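L-threonine dehydrogenase (Flavobacterium frigidimaris, PDB 2YY7) probably catalyses the NAD+-dependent oxidation of the 3-hydroxyl group of L-threonine, giving 2-amino-3-oxobutanoate. Local coordinates at residues V189-K194 and P261-T266; M213-D218 and K305-H310. All coordinates share one frame; numbering follows the deposited sequence.

Interaction 1 of 2, residues V189-K194 and P261-T266; sequences VDIFYK and PEFTIT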
loop_
_atom_site.group_PDB
_atom_site.type_symbol
_atom_site.label_atom_id
_atom_site.label_comp_id
_atom_site.label_asym_id
_atom_site.label_seq_id
_atom_site.Cartn_x
_atom_site.Cartn_y
_atom_site.Cartn_z
ATOM N N VAL A 189 10.186 -18.628 19.449
ATOM C CA VAL A 189 10.357 -18.189 20.825
ATOM C C VAL A 189 9.704 -19.255 21.706
ATOM O O VAL A 189 10.323 -19.782 22.628
ATOM C CB VAL A 189 9.677 -16.823 21.073
ATOM C CG1 VAL A 189 9.743 -16.459 22.560
ATOM C CG2 VAL A 189 10.367 -15.752 20.239
ATOM N N ASP A 190 8.455 -19.583 21.391
ATOM C CA ASP A 190 7.703 -20.583 22.145
ATOM C C ASP A 190 8.457 -21.907 22.291
ATOM O O ASP A 190 8.471 -22.511 23.365
ATOM C CB ASP A 190 6.359 -20.840 21.463
ATOM C CG ASP A 190 5.411 -19.663 21.572
ATOM O OD1 ASP A 190 4.356 -19.695 20.904
ATOM O OD2 ASP A 190 5.717 -18.713 22.323
ATOM N N ILE A 191 9.081 -22.349 21.205
ATOM C CA ILE A 191 9.822 -23.605 21.195
ATOM C C ILE A 191 10.844 -23.665 22.327
ATOM O O ILE A 191 11.113 -24.735 22.868
ATOM C CB ILE A 191 10.535 -23.807 19.836
ATOM C CG1 ILE A 191 11.081 -25.233 19.733
ATOM C CG2 ILE A 191 11.648 -22.784 19.673
ATOM C CD1 ILE A 191 11.651 -25.563 18.361
ATOM N N PHE A 192 11.414 -22.519 22.685
ATOM C CA PHE A 192 12.390 -22.481 23.770
ATOM C C PHE A 192 11.708 -22.662 25.127
ATOM O O PHE A 192 12.175 -23.433 25.962
ATOM C CB PHE A 192 13.176 -21.161 23.736
ATOM C CG PHE A 192 14.297 -21.144 22.719
ATOM C CD1 PHE A 192 15.507 -21.778 22.987
ATOM C CD2 PHE A 192 14.137 -20.507 21.489
ATOM C CE1 PHE A 192 16.545 -21.779 22.046
ATOM C CE2 PHE A 192 15.165 -20.503 20.542
ATOM C CZ PHE A 192 16.370 -21.140 20.822
ATOM N N TYR A 193 10.595 -21.970 25.346
ATOM C CA TYR A 193 9.892 -22.094 26.618
ATOM C C TYR A 193 9.344 -23.498 26.857
ATOM O O TYR A 193 9.424 -24.018 27.974
ATOM C CB TYR A 193 8.756 -21.068 26.711
ATOM C CG TYR A 193 9.248 -19.655 26.942
ATOM C CD1 TYR A 193 9.628 -18.841 25.876
ATOM C CD2 TYR A 193 9.386 -19.150 28.235
ATOM C CE1 TYR A 193 10.134 -17.556 26.093
ATOM C CE2 TYR A 193 9.893 -17.873 28.462
ATOM C CZ TYR A 193 10.266 -17.082 27.387
ATOM O OH TYR A 193 10.788 -15.828 27.611
ATOM N N LYS A 194 8.796 -24.113 25.811
ATOM C CA LYS A 194 8.232 -25.454 25.924
ATOM C C LYS A 194 9.315 -26.530 25.993
ATOM O O LYS A 194 9.136 -27.552 26.651
ATOM C CB LYS A 194 7.298 -25.748 24.745
ATOM C CG LYS A 194 6.121 -24.797 24.621
ATOM C CD LYS A 194 5.237 -24.823 25.851
ATOM C CE LYS A 194 4.077 -23.861 25.687
ATOM N NZ LYS A 194 3.289 -23.709 26.939
ATOM N N PRO A 261 18.856 -33.051 24.873
ATOM C CA PRO A 261 18.798 -34.302 24.104
ATOM C C PRO A 261 17.455 -35.024 24.060
ATOM O O PRO A 261 17.149 -35.705 23.082
ATOM C CB PRO A 261 19.884 -35.158 24.758
ATOM C CG PRO A 261 20.866 -34.138 25.264
ATOM C CD PRO A 261 19.950 -33.101 25.861
ATOM N N GLU A 262 16.658 -34.878 25.113
ATOM C CA GLU A 262 15.367 -35.546 25.186
ATOM C C GLU A 262 14.233 -34.741 24.552
ATOM O O GLU A 262 13.106 -35.219 24.462
ATOM C CB GLU A 262 15.015 -35.859 26.645
ATOM C CG GLU A 262 14.838 -34.631 27.533
ATOM C CD GLU A 262 16.146 -34.104 28.118
ATOM O OE1 GLU A 262 17.152 -34.011 27.381
ATOM O OE2 GLU A 262 16.161 -33.767 29.320
ATOM N N PHE A 263 14.532 -33.524 24.112
ATOM C CA PHE A 263 13.516 -32.676 23.493
ATOM C C PHE A 263 12.902 -33.304 22.249
ATOM O O PHE A 263 13.614 -33.795 21.379
ATOM C CB PHE A 263 14.114 -31.319 23.112
ATOM C CG PHE A 263 13.159 -30.425 22.365
ATOM C CD1 PHE A 263 11.958 -30.024 22.946
ATOM C CD2 PHE A 263 13.466 -29.974 21.086
ATOM C CE1 PHE A 263 11.076 -29.186 22.266
ATOM C CE2 PHE A 263 12.592 -29.134 20.393
ATOM C CZ PHE A 263 11.393 -28.738 20.985
ATOM N N THR A 264 11.576 -33.272 22.165
ATOM C CA THR A 264 10.870 -33.816 21.013
ATOM C C THR A 264 9.920 -32.761 20.461
ATOM O O THR A 264 9.441 -31.897 21.196
ATOM C CB THR A 264 10.061 -35.072 21.382
ATOM O OG1 THR A 264 9.114 -34.750 22.406
ATOM C CG2 THR A 264 10.990 -36.173 21.873
ATOM N N ILE A 265 9.641 -32.836 19.165
ATOM C CA ILE A 265 8.762 -31.865 18.533
ATOM C C ILE A 265 7.814 -32.495 17.519
ATOM O O ILE A 265 8.206 -33.359 16.735
ATOM C CB ILE A 265 9.595 -30.767 17.825
ATOM C CG1 ILE A 265 8.674 -29.693 17.232
ATOM C CG2 ILE A 265 10.450 -31.389 16.728
ATOM C CD1 ILE A 265 9.426 -28.501 16.656
ATOM N N THR A 266 6.557 -32.066 17.559
ATOM C CA THR A 266 5.542 -32.540 16.629
ATOM C C THR A 266 5.036 -31.291 15.909
ATOM O O THR A 266 5.175 -30.180 16.422
ATOM C CB THR A 266 4.382 -33.251 17.355
ATOM O OG1 THR A 266 3.821 -32.381 18.345
ATOM C CG2 THR A 266 4.886 -34.525 18.028
#
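Val189 O, gripped by Phe192 N at 2.9 Å and only weakly by Tyr193 N, belongs to the helical turn that presents Ile191 to Phe263 and Ile265. No hydrogen bond links the two segments themselves, and what joins helix 187-197 to the chain running into strand 264-267 is a contact of three apolar side chains. Ile191 supplies the bridge. Its CG1 branch points away from its own backbone N (chi1 -169°) and stays extended through chi2, which carries the end of the side chain across to the strand although its CB does not aim straight there. CG1 lies 3.7 Å from CZ of Phe263, the far end of the phenyl ring, and the two side chains cross at about a right angle. One carbon further out, Ile191 CD1 is 4.1 Å from Ile265 CD1, so the methyl ends of the two isoleucines meet, and the same CD1 of Ile191 is also 4.1 Å from Phe263 CZ. Phe263 and Ile265, one residue apart on either side of Thr264, both send their CB toward the helix and offer it a ring end and a methyl. Only modest area is buried between the two segments, but other elements close round them: Ile191 also packs on Tyr201 and Ile256, and Phe263 on Ala253 of helix 249-257. Thr264 and Thr266 meanwhile hydrogen-bond through their backbones to strand 200-203. The arrangement is alpha/beta packing, in which a helix lies against the small two-stranded parallel sheet 200-203/264-267, with the side chain of Ile191 about 13 Å from the bound NAD.

Interaction 2 of 2, residues M213-D218 and K305-H310; sequences MMYMDD and KDMIEH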
loop_
_atom_site.group_PDB
_atom_site.type_symbol
_atom_site.label_atom_id
_atom_site.label_comp_id
_atom_site.label_asym_id
_atom_site.label_seq_id
_atom_site.Cartn_x
_atom_site.Cartn_y
_atom_site.Cartn_z
ATOM N N MET A 213 14.954 -14.968 10.104
ATOM C CA MET A 213 14.867 -14.708 11.535
ATOM C C MET A 213 16.046 -13.874 12.018
ATOM O O MET A 213 17.047 -13.732 11.314
ATOM C CB MET A 213 14.844 -16.034 12.302
ATOM C CG MET A 213 13.629 -16.909 12.019
ATOM S SD MET A 213 12.209 -16.493 13.046
ATOM C CE MET A 213 11.185 -17.955 12.811
ATOM N N MET A 214 15.914 -13.329 13.224
ATOM C CA MET A 214 16.965 -12.523 13.827
ATOM C C MET A 214 16.830 -12.526 15.346
ATOM O O MET A 214 15.719 -12.466 15.878
ATOM C CB MET A 214 16.893 -11.082 13.308
ATOM C CG MET A 214 17.989 -10.173 13.856
ATOM S SD MET A 214 17.922 -8.525 13.132
ATOM C CE MET A 214 18.531 -8.874 11.459
ATOM N N TYR A 215 17.958 -12.615 16.044
ATOM C CA TYR A 215 17.945 -12.595 17.502
ATOM C C TYR A 215 17.703 -11.140 17.905
ATOM O O TYR A 215 18.194 -10.223 17.240
ATOM C CB TYR A 215 19.292 -13.077 18.058
ATOM C CG TYR A 215 19.255 -13.427 19.530
ATOM C CD1 TYR A 215 20.404 -13.341 20.315
ATOM C CD2 TYR A 215 18.079 -13.877 20.132
ATOM C CE1 TYR A 215 20.385 -13.694 21.659
ATOM C CE2 TYR A 215 18.051 -14.235 21.479
ATOM C CZ TYR A 215 19.209 -14.141 22.234
ATOM O OH TYR A 215 19.191 -14.483 23.561
ATOM N N MET A 216 16.958 -10.922 18.988
ATOM C CA MET A 216 16.638 -9.557 19.427
ATOM C C MET A 216 17.842 -8.623 19.609
ATOM O O MET A 216 17.770 -7.443 19.263
ATOM C CB MET A 216 15.811 -9.597 20.720
ATOM C CG MET A 216 15.217 -8.247 21.140
ATOM S SD MET A 216 14.020 -7.575 19.951
ATOM C CE MET A 216 12.599 -8.640 20.273
ATOM N N ASP A 217 18.946 -9.130 20.153
ATOM C CA ASP A 217 20.131 -8.285 20.343
ATOM C C ASP A 217 20.546 -7.629 19.027
ATOM O O ASP A 217 20.967 -6.473 18.995
ATOM C CB ASP A 217 21.312 -9.102 20.875
ATOM C CG ASP A 217 21.105 -9.578 22.301
ATOM O OD1 ASP A 217 22.091 -10.021 22.918
ATOM O OD2 ASP A 217 19.968 -9.517 22.803
ATOM N N ASP A 218 20.437 -8.387 17.945
ATOM C CA ASP A 218 20.799 -7.893 16.624
ATOM C C ASP A 218 19.770 -6.870 16.157
ATOM O O ASP A 218 20.125 -5.807 15.642
ATOM C CB ASP A 218 20.873 -9.064 15.639
ATOM C CG ASP A 218 22.193 -9.798 15.709
ATOM O OD1 ASP A 218 22.225 -11.006 15.399
ATOM O OD2 ASP A 218 23.209 -9.168 16.060
ATOM N N LYS A 305 22.184 -20.935 22.141
ATOM C CA LYS A 305 22.951 -21.010 23.376
ATOM C C LYS A 305 22.527 -19.897 24.326
ATOM O O LYS A 305 22.219 -20.147 25.494
ATOM C CB LYS A 305 24.450 -20.884 23.078
ATOM C CG LYS A 305 25.331 -20.893 24.316
ATOM C CD LYS A 305 26.791 -20.659 23.951
ATOM C CE LYS A 305 27.682 -20.716 25.182
ATOM N NZ LYS A 305 29.090 -20.335 24.870
ATOM N N ASP A 306 22.513 -18.668 23.811
ATOM C CA ASP A 306 22.145 -17.493 24.601
ATOM C C ASP A 306 20.717 -17.560 25.139
ATOM O O ASP A 306 20.455 -17.125 26.259
ATOM C CB ASP A 306 22.341 -16.225 23.761
ATOM C CG ASP A 306 22.412 -14.969 24.608
ATOM O OD1 ASP A 306 21.360 -14.355 24.869
ATOM O OD2 ASP A 306 23.531 -14.607 25.029
ATOM N N MET A 307 19.794 -18.107 24.351
ATOM C CA MET A 307 18.408 -18.234 24.796
ATOM C C MET A 307 18.318 -19.206 25.967
ATOM O O MET A 307 17.718 -18.902 27.002
ATOM C CB MET A 307 17.508 -18.738 23.658
ATOM C CG MET A 307 17.061 -17.660 22.669
ATOM S SD MET A 307 15.945 -16.430 23.394
ATOM C CE MET A 307 14.367 -17.290 23.281
ATOM N N ILE A 308 18.915 -20.380 25.798
ATOM C CA ILE A 308 18.885 -21.395 26.843
ATOM C C ILE A 308 19.563 -20.910 28.127
ATOM O O ILE A 308 19.121 -21.235 29.226
ATOM C CB ILE A 308 19.523 -22.709 26.333
ATOM C CG1 ILE A 308 18.633 -23.292 25.226
ATOM C CG2 ILE A 308 19.680 -23.715 27.479
ATOM C CD1 ILE A 308 19.219 -24.475 24.511
ATOM N N GLU A 309 20.622 -20.118 27.994
ATOM C CA GLU A 309 21.302 -19.598 29.174
ATOM C C GLU A 309 20.371 -18.651 29.922
ATOM O O GLU A 309 20.293 -18.678 31.148
ATOM C CB GLU A 309 22.580 -18.853 28.787
ATOM C CG GLU A 309 23.677 -19.733 28.219
ATOM C CD GLU A 309 24.998 -18.994 28.086
ATOM O OE1 GLU A 309 25.018 -17.904 27.479
ATOM O OE2 GLU A 309 26.019 -19.501 28.587
ATOM N N HIS A 310 19.660 -17.810 29.178
ATOM C CA HIS A 310 18.732 -16.863 29.789
ATOM C C HIS A 310 17.503 -17.541 30.393
ATOM O O HIS A 310 16.976 -17.094 31.411
ATOM C CB HIS A 310 18.272 -15.832 28.754
ATOM C CG HIS A 310 19.227 -14.696 28.566
ATOM N ND1 HIS A 310 19.343 -13.666 29.474
ATOM C CD2 HIS A 310 20.127 -14.437 27.588
ATOM C CE1 HIS A 310 20.275 -12.823 29.065
ATOM N NE2 HIS A 310 20.765 -13.268 27.923
HETATM O O HOH W 1 20.567 -11.686 24.902
#
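The turn where strand 211-215 of the Rossmann-type sheet passes into helix 216-228 is held to the C-terminal helix 300-311 by Tyr215, the residue at the N-cap position of helix 216-228. Its ring reaches across with CG anti to the backbone N (chi1 -165°), and the hydroxyl donates a short hydrogen bond, Tyr215 OH to Asp306 OD1 at 2.5 Å. The oxygen is approached on its anti side, 17° out of the carboxylate plane. Asp306 OD1 lies at the edge of the phenol ring, near its plane, while ring and carboxylate are turned 73° against each other. A water 2.8 Å from Asp306 OD1 and 3.0 Å from Asp217 OD1 can donate to both, though it has more acceptors in reach than protons. Asp217 OD1 and Asp306 OD1 stand 4.8 Å apart and would probably repel; the phenol and the water, as donors to Asp306 OD1, would offset part of that repulsion. On another part of the ring rim, Met307 folds its bent chain so that SD lies 3.6 Å from Tyr215 CE2, a Met-aromatic contact made at the edge. His310 comes within reach of Tyr215 OH through its CD2, and also stacks on Trp176. Phe298 meets the Tyr215 ring edge to face, and Asp218 hydrogen-bonds through OD2 to Thr297 OG1 and through OD1 to Phe298 N. With Tyr215 about 7 Å from the side chain of NAD-binding Leu173, this is a strand-to-helix junction of the Rossmann-type nucleotide-binding fold, packed against the C-terminal helix.

Taken together, interaction 1 and interaction 2 illustrate how chemistry follows position in a fold. Interaction 1 is buried yet lies farther from the centre of the chain, where helix 187-197 faces a small sheet and apolar branches suffice. Interaction 2 lies nearer the centre and the bound cofactor but is only partly buried, and there it mixes a phenol-carboxylate bond, a shared water and a sulfur at a ring edge. The two share no segment, yet they adjoin: Phe192 of helix 187-197 packs through CE1 on Met307 CB at 3.6 Å, and also on Ile308. Helix 187-197 thus lies against both the outer sheet and the terminal helix.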